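Local coordinates for protein tapirin (PDB 6N2C) that probably binds cellulose through its beta-helical C-terminal domain, which carries a zinc ion, and so attaches this thermophilic bacterium to plant biomass, at residues A[339-349]-A[361-372]. Numbering follows the deposited sequence.
Sequences IEIRNDGILSA and DIIGSSATIDAP
Ile341 and Ile362 pair as parallel neighbours on successive coils of the beta-helix, and past a corner Leu347 pairs with Ile369 in the same way on the next face; main-chain hydrogen bonds such as Ile341 N to Asp361 O and Leu347 N to Thr368 O join the coils. Between them the register slips by one residue, because a type II' turn from Arg342 to Gly345 faces the longer bend holding the type I turn of Gly364 to Ala367. Branched aliphatic Ile341 suits the buried interior: its CB stands 4.1 Å from Asp361 O, CG2 packs on Ala367 CB at 3.8 Å, and CG1, anti to the carbonyl carbon (chi1 -53°), carries CD1 across the corner to Ile369 CG1 at 3.6 Å, the two side chains crossing at about a right angle. Outside, Arg342 lies alongside Ile363, whose CB sits under one guanidinium face, toward its rim; Trp322 adds a cation-pi contact. Shortening Arg342 to an alanine is likely to strip Ile363 of this cover and Glu340 OE2 of both arginine donors, though Lys318 still holds OE1. Arg342 grips Glu340 side-on in a salt bridge, NE and NH1 both donating to Glu340 OE2 at 2.8 Å, from opposite faces of the carboxylate plane and on its anti side.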
ATOM      1  N   ILE A 339       8.848   3.253 -17.822  1.00 14.98           N
ATOM      2  CA  ILE A 339       8.168   2.009 -17.865  1.00 16.62           C
ATOM      3  C   ILE A 339       9.057   1.033 -18.640  1.00 17.86           C
ATOM      4  O   ILE A 339       9.540   1.390 -19.733  1.00 16.41           O
ATOM      5  CB  ILE A 339       6.905   2.152 -18.617  1.00 17.11           C
ATOM      6  CG1 ILE A 339       5.929   3.134 -17.955  1.00 16.89           C
ATOM      7  CG2 ILE A 339       6.190   0.813 -18.681  1.00 18.58           C
ATOM      8  CD1 ILE A 339       4.534   3.217 -18.616  1.00 17.30           C
ATOM      9  N   GLU A 340       9.296  -0.168 -18.078  1.00 18.25           N
ATOM     10  CA  GLU A 340      10.149  -1.138 -18.775  1.00 18.78           C
ATOM     11  C   GLU A 340       9.411  -2.480 -18.728  1.00 19.36           C
ATOM     12  O   GLU A 340       9.068  -2.974 -17.630  1.00 17.95           O
ATOM     13  CB  GLU A 340      11.534  -1.167 -18.135  1.00 20.79           C
ATOM     14  CG  GLU A 340      12.435  -2.241 -18.735  1.00 24.89           C
ATOM     15  CD  GLU A 340      13.790  -2.282 -18.027  1.00 30.60           C
ATOM     16  OE1 GLU A 340      14.114  -1.393 -17.190  1.00 32.03           O
ATOM     17  OE2 GLU A 340      14.564  -3.160 -18.363  1.00 37.00           O
ATOM     18  N   ILE A 341       9.110  -3.062 -19.904  1.00 18.66           N
ATOM     19  CA  ILE A 341       8.431  -4.324 -19.986  1.00 17.77           C
ATOM     20  C   ILE A 341       9.426  -5.270 -20.671  1.00 20.86           C
ATOM     21  O   ILE A 341       9.897  -4.958 -21.763  1.00 19.11           O
ATOM     22  CB  ILE A 341       7.157  -4.194 -20.831  1.00 19.86           C
ATOM     23  CG1 ILE A 341       6.290  -3.021 -20.293  1.00 20.78           C
ATOM     24  CG2 ILE A 341       6.373  -5.461 -20.925  1.00 18.26           C
ATOM     25  CD1 ILE A 341       5.039  -2.776 -21.046  1.00 23.33           C
ATOM     26  N   ARG A 342       9.791  -6.346 -19.978  1.00 21.04           N
ATOM     27  CA  ARG A 342      10.705  -7.311 -20.566  1.00 21.92           C
ATOM     28  C   ARG A 342      10.316  -8.700 -20.138  1.00 20.30           C
ATOM     29  O   ARG A 342       9.275  -8.929 -19.514  1.00 18.97           O
ATOM     30  CB  ARG A 342      12.116  -6.950 -20.187  1.00 25.46           C
ATOM     31  CG  ARG A 342      12.492  -7.140 -18.776  1.00 28.38           C
ATOM     32  CD  ARG A 342      14.025  -7.074 -18.619  1.00 35.41           C
ATOM     33  NE  ARG A 342      14.598  -5.842 -19.122  1.00 37.38           N
ATOM     34  CZ  ARG A 342      15.502  -5.707 -20.128  1.00 41.20           C
ATOM     35  NH1 ARG A 342      15.869  -4.481 -20.467  1.00 34.58           N
ATOM     36  NH2 ARG A 342      16.055  -6.728 -20.822  1.00 39.97           N
ATOM     37  N   ASN A 343      11.064  -9.689 -20.639  1.00 21.49           N
ATOM     38  CA  ASN A 343      10.694 -11.120 -20.372  1.00 25.19           C
ATOM     39  C   ASN A 343       9.235 -11.354 -20.674  1.00 21.36           C
ATOM     40  O   ASN A 343       8.777 -11.067 -21.746  1.00 23.02           O
ATOM     41  CB  ASN A 343      11.131 -11.473 -18.935  1.00 24.89           C
ATOM     42  CG  ASN A 343      12.623 -11.254 -18.721  1.00 29.56           C
ATOM     43  OD1 ASN A 343      13.380 -11.290 -19.679  1.00 29.92           O
ATOM     44  ND2 ASN A 343      13.042 -11.002 -17.499  1.00 33.64           N
ATOM     45  N   ASP A 344       8.468 -11.933 -19.735  1.00 22.06           N
ATOM     46  CA  ASP A 344       7.082 -12.247 -19.896  1.00 20.70           C
ATOM     47  C   ASP A 344       6.090 -11.101 -19.429  1.00 21.44           C
ATOM     48  O   ASP A 344       4.853 -11.316 -19.239  1.00 22.28           O
ATOM     49  CB  ASP A 344       6.752 -13.498 -19.066  1.00 24.70           C
ATOM     50  CG  ASP A 344       7.343 -14.805 -19.710  1.00 28.36           C
ATOM     51  OD1 ASP A 344       7.448 -14.828 -20.945  1.00 27.08           O
ATOM     52  OD2 ASP A 344       7.695 -15.755 -18.940  1.00 30.19           O
ATOM     53  N   GLY A 345       6.639  -9.911 -19.333  1.00 20.70           N
ATOM     54  CA  GLY A 345       5.801  -8.809 -18.876  1.00 19.27           C
ATOM     55  C   GLY A 345       4.603  -8.617 -19.738  1.00 19.04           C
ATOM     56  O   GLY A 345       4.711  -8.618 -20.969  1.00 18.61           O
ATOM     57  N   ILE A 346       3.429  -8.452 -19.135  1.00 19.80           N
ATOM     58  CA  ILE A 346       2.207  -8.149 -19.839  1.00 19.22           C
ATOM     59  C   ILE A 346       1.520  -6.876 -19.178  1.00 21.16           C
ATOM     60  O   ILE A 346       1.291  -6.872 -17.963  1.00 20.14           O
ATOM     61  CB  ILE A 346       1.192  -9.273 -19.729  1.00 25.85           C
ATOM     62  CG1 ILE A 346       1.773 -10.541 -20.354  1.00 33.10           C
ATOM     63  CG2 ILE A 346      -0.105  -8.872 -20.444  1.00 26.76           C
ATOM     64  CD1 ILE A 346       0.861 -11.746 -20.215  1.00 33.59           C
ATOM     65  N   LEU A 347       1.207  -5.904 -20.005  1.00 18.81           N
ATOM     66  CA  LEU A 347       0.326  -4.732 -19.648  1.00 19.30           C
ATOM     67  C   LEU A 347      -0.899  -4.847 -20.526  1.00 19.25           C
ATOM     68  O   LEU A 347      -0.802  -4.748 -21.779  1.00 20.84           O
ATOM     69  CB  LEU A 347       0.988  -3.394 -19.950  1.00 18.95           C
ATOM     70  CG  LEU A 347       0.193  -2.089 -19.685  1.00 20.04           C
ATOM     71  CD1 LEU A 347      -0.285  -2.068 -18.240  1.00 21.37           C
ATOM     72  CD2 LEU A 347       0.965  -0.882 -20.095  1.00 20.32           C
ATOM     73  N   SER A 348      -2.040  -5.018 -19.888  0.67 16.66           N
ATOM     74  CA  SER A 348      -3.336  -5.083 -20.511  0.67 18.78           C
ATOM     75  C   SER A 348      -4.202  -3.920 -20.076  0.67 21.11           C
ATOM     76  O   SER A 348      -4.224  -3.581 -18.882  0.67 19.72           O
ATOM     77  CB  SER A 348      -3.976  -6.390 -20.072  0.67 21.90           C
ATOM     78  OG  SER A 348      -5.219  -6.612 -20.651  0.67 22.81           O
ATOM     79  N   ALA A 349      -4.947  -3.314 -20.996  1.00 20.36           N
ATOM     80  CA  ALA A 349      -5.690  -2.101 -20.713  1.00 18.73           C
ATOM     81  C   ALA A 349      -7.001  -2.045 -21.425  1.00 22.65           C
ATOM     82  O   ALA A 349      -7.109  -2.416 -22.611  1.00 21.63           O
ATOM     83  CB  ALA A 349      -4.870  -0.865 -21.026  1.00 18.56           C
ATOM     84  N   ASP A 361      10.163   1.386 -22.522  1.00 18.47           N
ATOM     85  CA  ASP A 361      11.036   0.354 -23.147  1.00 20.37           C
ATOM     86  C   ASP A 361      10.269  -0.929 -23.194  1.00 22.14           C
ATOM     87  O   ASP A 361       9.677  -1.301 -22.190  1.00 19.99           O
ATOM     88  CB  ASP A 361      12.267   0.116 -22.280  1.00 21.12           C
ATOM     89  CG  ASP A 361      13.309   1.231 -22.321  1.00 26.19           C
ATOM     90  OD1 ASP A 361      12.944   2.418 -22.331  1.00 28.70           O
ATOM     91  OD2 ASP A 361      14.556   0.890 -22.318  1.00 31.14           O
ATOM     92  N   ILE A 362      10.253  -1.619 -24.356  1.00 19.31           N
ATOM     93  CA  ILE A 362       9.550  -2.897 -24.515  1.00 19.99           C
ATOM     94  C   ILE A 362      10.575  -3.833 -25.171  1.00 20.57           C
ATOM     95  O   ILE A 362      11.108  -3.485 -26.281  1.00 18.42           O
ATOM     96  CB  ILE A 362       8.352  -2.752 -25.408  1.00 20.04           C
ATOM     97  CG1 ILE A 362       7.472  -1.515 -24.996  1.00 26.95           C
ATOM     98  CG2 ILE A 362       7.426  -3.926 -25.337  1.00 21.54           C
ATOM     99  CD1 ILE A 362       6.880  -0.777 -26.151  1.00 30.71           C
ATOM    100  N   ILE A 363      10.912  -4.934 -24.489  1.00 21.19           N
ATOM    101  CA  ILE A 363      12.180  -5.655 -24.778  1.00 20.61           C
ATOM    102  C   ILE A 363      11.874  -7.117 -24.921  1.00 21.60           C
ATOM    103  O   ILE A 363      11.420  -7.780 -23.954  1.00 20.06           O
ATOM    104  CB  ILE A 363      13.276  -5.473 -23.712  1.00 23.38           C
ATOM    105  CG1 ILE A 363      13.561  -3.998 -23.374  1.00 24.61           C
ATOM    106  CG2 ILE A 363      14.580  -6.144 -24.157  1.00 25.18           C
ATOM    107  CD1 ILE A 363      14.005  -3.098 -24.503  1.00 26.25           C
ATOM    108  N   GLY A 364      12.062  -7.654 -26.148  1.00 21.84           N
ATOM    109  CA  GLY A 364      11.848  -9.048 -26.400  1.00 24.78           C
ATOM    110  C   GLY A 364      10.507  -9.483 -26.894  1.00 25.51           C
ATOM    111  O   GLY A 364       9.495  -8.842 -26.754  1.00 26.71           O
ATOM    112  N   SER A 365      10.506 -10.695 -27.453  0.65 27.14           N
ATOM    113  CA  SER A 365       9.399 -11.241 -28.157  0.65 23.80           C
ATOM    114  C   SER A 365       8.182 -11.674 -27.309  0.65 23.28           C
ATOM    115  O   SER A 365       7.085 -11.812 -27.842  0.65 25.41           O
ATOM    116  CB  SER A 365       9.905 -12.424 -29.072  0.65 26.78           C
ATOM    117  OG  SER A 365      10.227 -13.558 -28.278  0.65 25.58           O
ATOM    118  N   SER A 366       8.348 -11.859 -25.993  1.00 26.36           N
ATOM    119  CA  SER A 366       7.186 -12.117 -25.093  1.00 23.58           C
ATOM    120  C   SER A 366       6.659 -10.837 -24.353  1.00 26.24           C
ATOM    121  O   SER A 366       5.623 -10.880 -23.726  1.00 28.33           O
ATOM    122  CB  SER A 366       7.585 -13.122 -24.002  1.00 32.24           C
ATOM    123  OG  SER A 366       7.905 -14.345 -24.605  1.00 37.68           O
ATOM    124  N   ALA A 367       7.337  -9.716 -24.495  1.00 20.84           N
ATOM    125  CA  ALA A 367       6.894  -8.430 -23.807  1.00 21.49           C
ATOM    126  C   ALA A 367       5.672  -7.928 -24.552  1.00 26.68           C
ATOM    127  O   ALA A 367       5.672  -7.855 -25.803  1.00 26.17           O
ATOM    128  CB  ALA A 367       7.975  -7.400 -23.807  1.00 22.87           C
ATOM    129  N   THR A 368       4.622  -7.617 -23.803  1.00 24.29           N
ATOM    130  CA  THR A 368       3.307  -7.418 -24.382  1.00 21.42           C
ATOM    131  C   THR A 368       2.629  -6.190 -23.828  1.00 24.90           C
ATOM    132  O   THR A 368       2.577  -6.007 -22.590  1.00 22.37           O
ATOM    133  CB  THR A 368       2.405  -8.603 -24.075  1.00 26.10           C
ATOM    134  OG1 THR A 368       2.966  -9.844 -24.599  1.00 24.57           O
ATOM    135  CG2 THR A 368       1.072  -8.436 -24.688  1.00 23.78           C
ATOM    136  N   ILE A 369       2.110  -5.368 -24.726  1.00 23.04           N
ATOM    137  CA  ILE A 369       1.066  -4.421 -24.388  1.00 22.86           C
ATOM    138  C   ILE A 369      -0.177  -4.788 -25.178  1.00 23.28           C
ATOM    139  O   ILE A 369      -0.219  -4.674 -26.390  1.00 25.22           O
ATOM    140  CB  ILE A 369       1.522  -2.962 -24.641  1.00 21.88           C
ATOM    141  CG1 ILE A 369       2.830  -2.623 -23.871  1.00 21.80           C
ATOM    142  CG2 ILE A 369       0.427  -1.996 -24.308  1.00 22.90           C
ATOM    143  CD1 ILE A 369       3.403  -1.210 -24.126  1.00 25.33           C
ATOM    144  N   ASP A 370      -1.225  -5.149 -24.469  1.00 20.91           N
ATOM    145  CA  ASP A 370      -2.503  -5.487 -25.073  1.00 23.92           C
ATOM    146  C   ASP A 370      -3.520  -4.485 -24.652  1.00 23.64           C
ATOM    147  O   ASP A 370      -4.164  -4.625 -23.589  1.00 21.66           O
ATOM    148  CB  ASP A 370      -2.898  -6.860 -24.593  1.00 27.49           C
ATOM    149  CG  ASP A 370      -4.253  -7.325 -25.172  1.00 32.59           C
ATOM    150  OD1 ASP A 370      -4.862  -6.691 -26.039  1.00 33.16           O
ATOM    151  OD2 ASP A 370      -4.677  -8.350 -24.722  1.00 42.77           O
ATOM    152  N   ALA A 371      -3.635  -3.454 -25.471  1.00 20.53           N
ATOM    153  CA  ALA A 371      -4.350  -2.204 -25.083  1.00 22.45           C
ATOM    154  C   ALA A 371      -4.904  -1.523 -26.295  1.00 21.84           C
ATOM    155  O   ALA A 371      -4.545  -0.392 -26.587  1.00 21.82           O
ATOM    156  CB  ALA A 371      -3.389  -1.284 -24.326  1.00 22.66           C
ATOM    157  N   PRO A 372      -5.818  -2.211 -27.017  1.00 24.11           N
ATOM    158  CA  PRO A 372      -6.136  -1.749 -28.378  1.00 24.26           C
ATOM    159  C   PRO A 372      -6.789  -0.382 -28.446  1.00 23.21           C
ATOM    160  O   PRO A 372      -6.733   0.231 -29.488  1.00 21.97           O
ATOM    161  CB  PRO A 372      -7.083  -2.856 -28.889  1.00 27.43           C
ATOM    162  CG  PRO A 372      -7.764  -3.313 -27.619  1.00 30.69           C
ATOM    163  CD  PRO A 372      -6.594  -3.409 -26.667  1.00 26.92           C
TER
HETATM  164  O   HOH W   1      12.117   2.690 -19.618  1.00 25.22           O
HETATM  165  O   HOH W   2      10.396 -10.587 -23.962  0.93 22.56           O
HETATM  166  O   HOH W   3      13.327  -9.395 -22.479  0.97 24.82           O